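Local coordinates for B12-binding domain-containing protein (Kitasatospora setae, PDB 6WTE) that binds cobalamin and a [4Fe-4S] cluster and, as the methyltransferase TsrM, probably transfers methyl groups from S-adenosylmethionine without radical chemistry, at residues L25-E30 and V196-S201. Residues are numbered along the deposited sequence; the frame is centred on the assembly and turned at random.
Sequences LTTALE and VYRRRS
Thr-27, on a helical turn of 25-30, and Tyr-197, in the irregular but extended run 196-201, bring their backbones closest, CA to CA 5.7 Å. Between the two segments, the backbone of 196-201 gives one hydrogen bond, from Arg-198 N to Thr-27 OG1, 2.8 Å long and nearly straight at 167°. Thr-27 OG1 stands anti to its own carbonyl carbon, beside the backbone N, and is also hydrogen-bonded to Asp-23 O one turn earlier, while CG2 lies over one face of the Arg-198 guanidinium, offset toward its rim. A single carboxylate oxygen, Glu-30 OE1, gathers both arginines. Arg-198 NH2 approaches its anti lone pair at 3.0 Å, the two flat groups nearly coplanar (15°); the side chain runs toward the C-terminal end of the helix and its bend at chi3 turns the guanidinium in toward Glu-30, where NH2 also forms a salt bridge with Asp-31. Arg-200, extended from CG to NE, comes from the opposite direction and gives NH2 to the syn lone pair at 3.1 Å, its plane turned 66° from the carboxylate; NH1 adds a weak bond to OE1 at 3.3 Å. A glutamine in place of Glu-30 would probably leave both guanidinium groups without this shared negative charge, weakening their hold on the helix. This salt-bridge network fastens the loop before helix 209-214, which also packs on helix 249-261 through Val-196, onto helix 20-31 of the Rossmann-like B12-binding domain, whose Leu-25 touches cobalamin.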
# COMPACT_ATOMS: atom_id res chain seq x y z
N LEU A 25 -7.93 -0.04 -14.35
CA LEU A 25 -7.69 -0.91 -15.50
C LEU A 25 -8.94 -1.08 -16.35
O LEU A 25 -8.85 -1.12 -17.58
CB LEU A 25 -7.19 -2.27 -15.02
CG LEU A 25 -5.90 -2.28 -14.21
CD1 LEU A 25 -5.57 -3.72 -13.80
CD2 LEU A 25 -4.76 -1.69 -15.04
N THR A 26 -10.11 -1.19 -15.71
CA THR A 26 -11.35 -1.33 -16.45
C THR A 26 -11.59 -0.12 -17.35
O THR A 26 -11.92 -0.27 -18.53
CB THR A 26 -12.53 -1.53 -15.49
OG1 THR A 26 -12.39 -2.78 -14.80
CG2 THR A 26 -13.87 -1.49 -16.25
N THR A 27 -11.39 1.09 -16.81
CA THR A 27 -11.62 2.29 -17.60
C THR A 27 -10.76 2.31 -18.85
O THR A 27 -11.26 2.53 -19.96
CB THR A 27 -11.35 3.54 -16.75
OG1 THR A 27 -12.31 3.61 -15.70
CG2 THR A 27 -11.44 4.80 -17.60
N ALA A 28 -9.46 2.06 -18.69
CA ALA A 28 -8.54 2.10 -19.82
C ALA A 28 -8.90 1.03 -20.85
O ALA A 28 -8.94 1.30 -22.06
CB ALA A 28 -7.11 1.92 -19.33
N LEU A 29 -9.15 -0.19 -20.39
CA LEU A 29 -9.46 -1.27 -21.32
C LEU A 29 -10.77 -1.01 -22.06
O LEU A 29 -10.85 -1.19 -23.28
CB LEU A 29 -9.52 -2.60 -20.57
CG LEU A 29 -8.18 -3.22 -20.20
CD1 LEU A 29 -8.43 -4.35 -19.23
CD2 LEU A 29 -7.46 -3.71 -21.45
N GLU A 30 -11.80 -0.55 -21.34
CA GLU A 30 -13.06 -0.24 -22.00
C GLU A 30 -12.91 0.89 -23.01
O GLU A 30 -13.48 0.84 -24.10
CB GLU A 30 -14.13 0.11 -20.96
CG GLU A 30 -14.60 -1.08 -20.14
CD GLU A 30 -15.71 -0.72 -19.17
OE1 GLU A 30 -15.84 0.48 -18.84
OE2 GLU A 30 -16.43 -1.63 -18.73
N VAL A 196 -11.07 10.06 -16.52
CA VAL A 196 -11.80 9.86 -15.27
C VAL A 196 -11.96 8.36 -15.07
O VAL A 196 -12.49 7.67 -15.95
CB VAL A 196 -13.17 10.57 -15.31
CG1 VAL A 196 -13.98 10.22 -14.07
CG2 VAL A 196 -12.99 12.07 -15.46
N TYR A 197 -11.51 7.85 -13.94
CA TYR A 197 -11.66 6.43 -13.66
C TYR A 197 -13.10 6.18 -13.24
O TYR A 197 -13.60 6.81 -12.31
CB TYR A 197 -10.68 5.98 -12.57
CG TYR A 197 -9.22 6.35 -12.83
CD1 TYR A 197 -8.72 6.46 -14.13
CD2 TYR A 197 -8.36 6.60 -11.78
CE1 TYR A 197 -7.39 6.81 -14.36
CE2 TYR A 197 -7.04 6.94 -11.99
CZ TYR A 197 -6.56 7.05 -13.28
OH TYR A 197 -5.24 7.40 -13.47
N ARG A 198 -13.79 5.29 -13.97
CA ARG A 198 -15.20 5.07 -13.71
C ARG A 198 -15.37 4.21 -12.46
O ARG A 198 -14.78 3.13 -12.35
CB ARG A 198 -15.88 4.45 -14.93
CG ARG A 198 -15.99 5.44 -16.09
CD ARG A 198 -16.79 4.92 -17.27
NE ARG A 198 -16.07 3.88 -18.00
CZ ARG A 198 -15.22 4.10 -19.00
NH1 ARG A 198 -14.98 5.34 -19.41
NH2 ARG A 198 -14.62 3.08 -19.59
N ARG A 199 -16.12 4.73 -11.49
CA ARG A 199 -16.34 4.07 -10.21
C ARG A 199 -17.82 3.72 -10.13
O ARG A 199 -18.66 4.62 -9.99
CB ARG A 199 -15.92 4.97 -9.04
CG ARG A 199 -14.63 5.73 -9.28
CD ARG A 199 -13.42 4.79 -9.45
NE ARG A 199 -13.10 4.06 -8.22
CZ ARG A 199 -12.53 4.60 -7.15
NH1 ARG A 199 -12.21 5.89 -7.15
NH2 ARG A 199 -12.28 3.86 -6.08
N ARG A 200 -18.13 2.44 -10.23
CA ARG A 200 -19.51 1.98 -10.34
C ARG A 200 -19.93 1.30 -9.05
O ARG A 200 -19.11 0.88 -8.24
CB ARG A 200 -19.67 1.03 -11.53
CG ARG A 200 -19.33 1.64 -12.89
CD ARG A 200 -19.38 0.57 -13.97
NE ARG A 200 -19.33 1.11 -15.33
CZ ARG A 200 -18.31 0.96 -16.17
NH1 ARG A 200 -17.23 0.28 -15.80
NH2 ARG A 200 -18.36 1.48 -17.39
N SER A 201 -21.25 1.19 -8.88
CA SER A 201 -21.82 0.49 -7.74
C SER A 201 -23.04 -0.29 -8.19
O SER A 201 -23.81 0.17 -9.05
CB SER A 201 -22.22 1.47 -6.63
OG SER A 201 -21.09 2.13 -6.11